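PDB 7D55: putative N-acetylmuramoyl-L-alanine amidase from Enterococcus phage phiM1EF22, which probably anchors a phage endolysin to the enterococcal cell wall, acting as its tetrameric cell-binding domain. Local coordinates for residues 24-29 and 74-79; 34-39 and 43-48. All coordinates share one frame; numbering follows the deposited sequence.

Interaction 1 (24-29 and 74-79); sequences TVMFCN and RLETVC
Cys-28 meets Leu-75 and Cys-79 in a small, buried helix-on-sheet contact near the middle of the domain, where helix 71-78 lies against one face of strand 22-28. The interface hides 167 Å² in all, and no hydrogen bond crosses it, so it rests on apolar packing. Its focus is Cys-28 SG, carried toward the helix by a side chain whose sulfur is anti to the backbone N (chi1 177°). Leu-75 and Cys-79 stand one helical turn apart, and Cys-28 SG touches both on its helix-facing side, in directions about 65° apart. Leu-75 CD1 is 3.9 Å from Cys-28 SG. Cys-79 SG lies 3.8 Å from Cys-28 SG, nearly twice the length of a disulfide bond, so the two sulfurs are merely in contact. Both methyls of Leu-75 rest against the cysteine, CD1 on SG and CD2 on Cys-28 CB at 4.0 Å. Cys-79 is the first residue to leave helical geometry, yet its N still donates to Leu-75 O (2.8 Å), and this bond keeps the two contact residues on one turn. Two residues earlier on the strand, Met-26 CE comes within 4.3 Å of Glu-76 OE2. Tyr-5 and Arg-7 of strand 3-9 and Lys-86 near the C terminus hold that carboxylate: Tyr-5 OH bonds OE2, while Arg-7 and Lys-86 form salt bridges with OE1, which would be expected to favour the charged form. Met-26 and Cys-28 point toward helix 71-78, whereas Val-25 and Phe-27 touch helix 39-53 through Met-42 and Ile-45. Leu-75 also packs on Ile-48 of the second subunit, tying this layer to the tetramer. Such two-sided use of one strand is characteristic of a central strand in a beta-sheet packed with helices on both faces.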
loop_
_atom_site.group_PDB
_atom_site.type_symbol
_atom_site.label_atom_id
_atom_site.label_comp_id
_atom_site.label_asym_id
_atom_site.label_seq_id
_atom_site.Cartn_x
_atom_site.Cartn_y
_atom_site.Cartn_z
ATOM N N THR A 24 16.835 16.909 0.754
ATOM C CA THR A 24 16.861 15.476 0.520
ATOM C C THR A 24 15.709 15.067 -0.385
ATOM O O THR A 24 14.629 15.665 -0.372
ATOM C CB THR A 24 16.778 14.661 1.813
ATOM O OG1 THR A 24 16.919 13.263 1.504
ATOM C CG2 THR A 24 15.439 14.902 2.528
ATOM N N VAL A 25 15.970 14.045 -1.196
ATOM C CA VAL A 25 14.911 13.386 -1.941
ATOM C C VAL A 25 14.105 12.531 -0.979
ATOM O O VAL A 25 14.644 11.989 -0.004
ATOM C CB VAL A 25 15.516 12.560 -3.092
ATOM C CG1 VAL A 25 14.435 11.836 -3.871
ATOM C CG2 VAL A 25 16.276 13.472 -4.017
ATOM N N MET A 26 12.804 12.441 -1.234
ATOM C CA MET A 26 11.883 11.587 -0.503
ATOM C C MET A 26 11.053 10.806 -1.511
ATOM O O MET A 26 10.846 11.243 -2.649
ATOM C CB MET A 26 10.902 12.410 0.348
ATOM C CG MET A 26 11.548 13.346 1.374
ATOM S SD MET A 26 12.170 12.553 2.874
ATOM C CE MET A 26 10.642 11.980 3.621
ATOM N N PHE A 27 10.548 9.665 -1.051
ATOM C CA PHE A 27 9.738 8.752 -1.845
ATOM C C PHE A 27 8.403 8.575 -1.137
ATOM O O PHE A 27 8.361 8.216 0.043
ATOM C CB PHE A 27 10.442 7.396 -1.963
ATOM C CG PHE A 27 9.585 6.312 -2.542
ATOM C CD1 PHE A 27 9.001 6.469 -3.790
ATOM C CD2 PHE A 27 9.412 5.110 -1.864
ATOM C CE1 PHE A 27 8.222 5.462 -4.336
ATOM C CE2 PHE A 27 8.641 4.096 -2.399
ATOM C CZ PHE A 27 8.048 4.270 -3.648
ATOM N N CYS A 28 7.316 8.831 -1.852
ATOM C CA CYS A 28 5.972 8.621 -1.333
ATOM C C CYS A 28 5.343 7.463 -2.087
ATOM O O CYS A 28 5.417 7.413 -3.318
ATOM C CB CYS A 28 5.127 9.875 -1.532
ATOM S SG CYS A 28 3.441 9.636 -0.978
ATOM N N ASN A 29 4.732 6.532 -1.352
ATOM C CA ASN A 29 4.071 5.377 -1.956
ATOM C C ASN A 29 2.563 5.384 -1.720
ATOM O O ASN A 29 1.909 4.339 -1.854
ATOM C CB ASN A 29 4.689 4.072 -1.445
ATOM C CG ASN A 29 4.635 3.966 0.069
ATOM O OD1 ASN A 29 3.922 4.726 0.725
ATOM N ND2 ASN A 29 5.412 3.046 0.632
ATOM N N ARG A 74 1.968 19.330 2.950
ATOM C CA ARG A 74 0.635 18.769 2.775
ATOM C C ARG A 74 0.702 17.277 2.487
ATOM O O ARG A 74 -0.077 16.495 3.049
ATOM C CB ARG A 74 -0.081 19.486 1.632
ATOM C CG ARG A 74 -0.132 21.003 1.780
ATOM C CD ARG A 74 -0.860 21.416 3.047
ATOM N NE ARG A 74 -0.934 22.865 3.179
ATOM C CZ ARG A 74 -1.451 23.495 4.229
ATOM N NH1 ARG A 74 -1.933 22.794 5.251
ATOM N NH2 ARG A 74 -1.481 24.819 4.262
ATOM N N LEU A 75 1.624 16.863 1.618
ATOM C CA LEU A 75 1.736 15.445 1.298
ATOM C C LEU A 75 2.086 14.636 2.538
ATOM O O LEU A 75 1.500 13.571 2.782
ATOM C CB LEU A 75 2.795 15.235 0.216
ATOM C CG LEU A 75 3.049 13.768 -0.135
ATOM C CD1 LEU A 75 1.727 13.121 -0.546
ATOM C CD2 LEU A 75 4.082 13.683 -1.240
ATOM N N GLU A 76 3.029 15.134 3.342
ATOM C CA GLU A 76 3.484 14.422 4.530
ATOM C C GLU A 76 2.453 14.398 5.654
ATOM O O GLU A 76 2.602 13.606 6.590
ATOM C CB GLU A 76 4.819 15.001 4.998
ATOM C CG GLU A 76 5.937 14.780 3.987
ATOM C CD GLU A 76 7.228 15.516 4.333
ATOM O OE1 GLU A 76 7.289 16.160 5.403
ATOM O OE2 GLU A 76 8.185 15.449 3.529
ATOM N N THR A 77 1.412 15.232 5.587
ATOM C CA THR A 77 0.305 15.104 6.524
ATOM C C THR A 77 -0.625 13.960 6.145
ATOM O O THR A 77 -1.211 13.320 7.027
ATOM C CB THR A 77 -0.482 16.414 6.577
ATOM O OG1 THR A 77 0.418 17.483 6.885
ATOM C CG2 THR A 77 -1.549 16.359 7.649
ATOM N N VAL A 78 -0.783 13.698 4.850
ATOM C CA VAL A 78 -1.685 12.643 4.413
ATOM C C VAL A 78 -0.972 11.303 4.266
ATOM O O VAL A 78 -1.616 10.254 4.364
ATOM C CB VAL A 78 -2.434 13.043 3.128
ATOM C CG1 VAL A 78 -3.263 14.299 3.362
ATOM C CG2 VAL A 78 -1.470 13.262 1.997
ATOM N N CYS A 79 0.342 11.325 4.027
ATOM C CA CYS A 79 1.183 10.130 3.927
ATOM C C CYS A 79 2.358 10.386 4.857
ATOM O O CYS A 79 3.396 10.912 4.435
ATOM C CB CYS A 79 1.684 9.918 2.503
ATOM S SG CYS A 79 0.375 9.670 1.322
#

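Interaction 2 (34-39 and 43-48); sequences RRVSHP and KVIEDI
Val-36 and Ile-45 join the two halves of a beta-alpha connection, in which strand 33-36 passes through a short turn into helix 39-53 and the helix folds back toward the sheet. The apolar part of the contact is a single meeting of branch ends: Val-36 CG2 and Ile-45 CD1 approach tip to tip at 4.1 Å. The ethyl arm of Ile-45 reaches the strand because CG1 lies anti to its carbonyl carbon (chi1 -69°) and the chain then runs extended. Phe-27 of strand 22-28 touches both side chains, making this pair part of the core between helix and sheet.

Beyond these segments, the helix also faces the third subunit, where Val-44 packs on Trp-65 and Asp-47 OD2 bonds Tyr-60 OH of that neighbouring chain.

The polar part belongs to the helix start. His-38 is the N-cap, its ND1 accepting from the backbone N of Asp-40. Pro-39 then opens the first turn, and Lys-43 N, four residues on, donates to Pro-39 O over 3.0 Å with an N-H...O angle of 151°. The lysine chain bends at chi2 and carries its amine away, while Lys-43 CB rests 3.7 Å from Pro-39 O.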
loop_
_atom_site.group_PDB
_atom_site.type_symbol
_atom_site.label_atom_id
_atom_site.label_comp_id
_atom_site.label_asym_id
_atom_site.label_seq_id
_atom_site.Cartn_x
_atom_site.Cartn_y
_atom_site.Cartn_z
ATOM N N ARG A 34 9.295 8.409 2.707
ATOM C CA ARG A 34 10.539 7.880 3.237
ATOM C C ARG A 34 11.704 8.567 2.552
ATOM O O ARG A 34 11.646 8.859 1.353
ATOM C CB ARG A 34 10.630 6.380 2.979
ATOM C CG ARG A 34 11.690 5.713 3.803
ATOM C CD ARG A 34 11.732 4.210 3.541
ATOM N NE ARG A 34 10.546 3.498 4.018
ATOM C CZ ARG A 34 10.377 3.063 5.271
ATOM N NH1 ARG A 34 11.298 3.299 6.199
ATOM N NH2 ARG A 34 9.279 2.403 5.603
ATOM N N ARG A 35 12.762 8.819 3.316
ATOM C CA ARG A 35 13.923 9.499 2.761
ATOM C C ARG A 35 14.686 8.597 1.800
ATOM O O ARG A 35 14.877 7.404 2.058
ATOM C CB ARG A 35 14.860 9.963 3.867
ATOM C CG ARG A 35 16.028 10.766 3.317
ATOM C CD ARG A 35 17.046 11.074 4.367
ATOM N NE ARG A 35 18.160 11.797 3.772
ATOM C CZ ARG A 35 19.262 12.138 4.422
ATOM N NH1 ARG A 35 19.405 11.818 5.705
ATOM N NH2 ARG A 35 20.220 12.797 3.785
ATOM N N VAL A 36 15.128 9.191 0.690
ATOM C CA VAL A 36 15.975 8.549 -0.308
ATOM C C VAL A 36 17.341 9.206 -0.187
ATOM O O VAL A 36 17.456 10.428 -0.340
ATOM C CB VAL A 36 15.398 8.763 -1.718
ATOM C CG1 VAL A 36 16.294 8.144 -2.773
ATOM C CG2 VAL A 36 13.980 8.201 -1.813
ATOM N N SER A 37 18.380 8.424 0.098
ATOM C CA SER A 37 19.662 9.041 0.437
ATOM C C SER A 37 20.823 8.564 -0.422
ATOM O O SER A 37 21.978 8.864 -0.100
ATOM C CB SER A 37 19.991 8.864 1.920
ATOM O OG SER A 37 20.094 7.493 2.231
ATOM N N HIS A 38 20.556 7.846 -1.506
ATOM C CA HIS A 38 21.610 7.412 -2.396
ATOM C C HIS A 38 21.059 7.466 -3.813
ATOM O O HIS A 38 19.888 7.121 -4.036
ATOM C CB HIS A 38 22.051 5.984 -2.061
ATOM C CG HIS A 38 23.278 5.552 -2.796
ATOM N ND1 HIS A 38 23.237 5.060 -4.081
ATOM C CD2 HIS A 38 24.584 5.548 -2.432
ATOM C CE1 HIS A 38 24.464 4.767 -4.477
ATOM N NE2 HIS A 38 25.300 5.053 -3.494
ATOM N N PRO A 39 21.864 7.898 -4.784
ATOM C CA PRO A 39 21.356 7.996 -6.162
ATOM C C PRO A 39 20.796 6.693 -6.693
ATOM O O PRO A 39 19.854 6.712 -7.495
ATOM C CB PRO A 39 22.593 8.444 -6.952
ATOM C CG PRO A 39 23.398 9.214 -5.948
ATOM C CD PRO A 39 23.217 8.465 -4.652
ATOM N N LYS A 43 17.268 5.528 -8.493
ATOM C CA LYS A 43 17.259 4.839 -9.778
ATOM C C LYS A 43 16.431 3.558 -9.717
ATOM O O LYS A 43 15.696 3.242 -10.659
ATOM C CB LYS A 43 18.692 4.536 -10.216
ATOM C CG LYS A 43 18.784 3.922 -11.605
ATOM C CD LYS A 43 18.459 4.957 -12.672
ATOM C CE LYS A 43 19.174 4.657 -13.978
ATOM N NZ LYS A 43 18.698 5.563 -15.067
ATOM N N VAL A 44 16.536 2.790 -8.629
ATOM C CA VAL A 44 15.779 1.543 -8.563
ATOM C C VAL A 44 14.281 1.827 -8.488
ATOM O O VAL A 44 13.472 1.104 -9.079
ATOM C CB VAL A 44 16.289 0.635 -7.422
ATOM C CG1 VAL A 44 15.684 1.045 -6.088
ATOM C CG2 VAL A 44 16.001 -0.832 -7.733
ATOM N N ILE A 45 13.889 2.891 -7.780
ATOM C CA ILE A 45 12.482 3.289 -7.737
ATOM C C ILE A 45 11.997 3.645 -9.137
ATOM O O ILE A 45 10.916 3.217 -9.571
ATOM C CB ILE A 45 12.293 4.476 -6.777
ATOM C CG1 ILE A 45 12.506 4.053 -5.321
ATOM C CG2 ILE A 45 10.903 5.107 -6.960
ATOM C CD1 ILE A 45 12.675 5.245 -4.388
ATOM N N GLU A 46 12.778 4.464 -9.852
ATOM C CA GLU A 46 12.397 4.881 -11.200
ATOM C C GLU A 46 12.272 3.684 -12.130
ATOM O O GLU A 46 11.340 3.614 -12.938
ATOM C CB GLU A 46 13.414 5.879 -11.749
ATOM C CG GLU A 46 13.469 7.188 -10.981
ATOM C CD GLU A 46 14.721 8.003 -11.290
ATOM O OE1 GLU A 46 15.671 7.449 -11.884
ATOM O OE2 GLU A 46 14.764 9.204 -10.943
ATOM N N ASP A 47 13.188 2.721 -12.015
ATOM C CA ASP A 47 13.159 1.561 -12.903
ATOM C C ASP A 47 11.943 0.684 -12.631
ATOM O O ASP A 47 11.245 0.264 -13.561
ATOM C CB ASP A 47 14.444 0.751 -12.731
ATOM C CG ASP A 47 14.631 -0.293 -13.825
ATOM O OD1 ASP A 47 14.877 0.113 -14.981
ATOM O OD2 ASP A 47 14.538 -1.513 -13.536
ATOM N N ILE A 48 11.673 0.392 -11.359
ATOM C CA ILE A 48 10.538 -0.464 -11.027
ATOM C C ILE A 48 9.237 0.214 -11.421
ATOM O O ILE A 48 8.333 -0.420 -11.976
ATOM C CB ILE A 48 10.555 -0.839 -9.535
ATOM C CG1 ILE A 48 11.786 -1.691 -9.202
ATOM C CG2 ILE A 48 9.269 -1.577 -9.153
ATOM C CD1 ILE A 48 12.040 -1.784 -7.715
#

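In the fold
From the N terminus, the chain lays down strand 3-9 and then strand 22-28, which supplies the first side of interaction 1. Strand 33-36 follows as its antiparallel neighbour and leads directly into helix 39-53, so interaction 2 closes a short local loop. Residues 74-79, on helix 71-78, come 44 residues after the end of 24-29 and complete interaction 1; the long closure therefore encloses the short one without crossing it. Their centres are 14 Å apart, but the adjoining strands link them: Phe-27 N lies 2.8 Å from Arg-34 O, a probable hydrogen bond. Together they attach one helix to each face of the same sheet, and both contacts adjoin the third subunit.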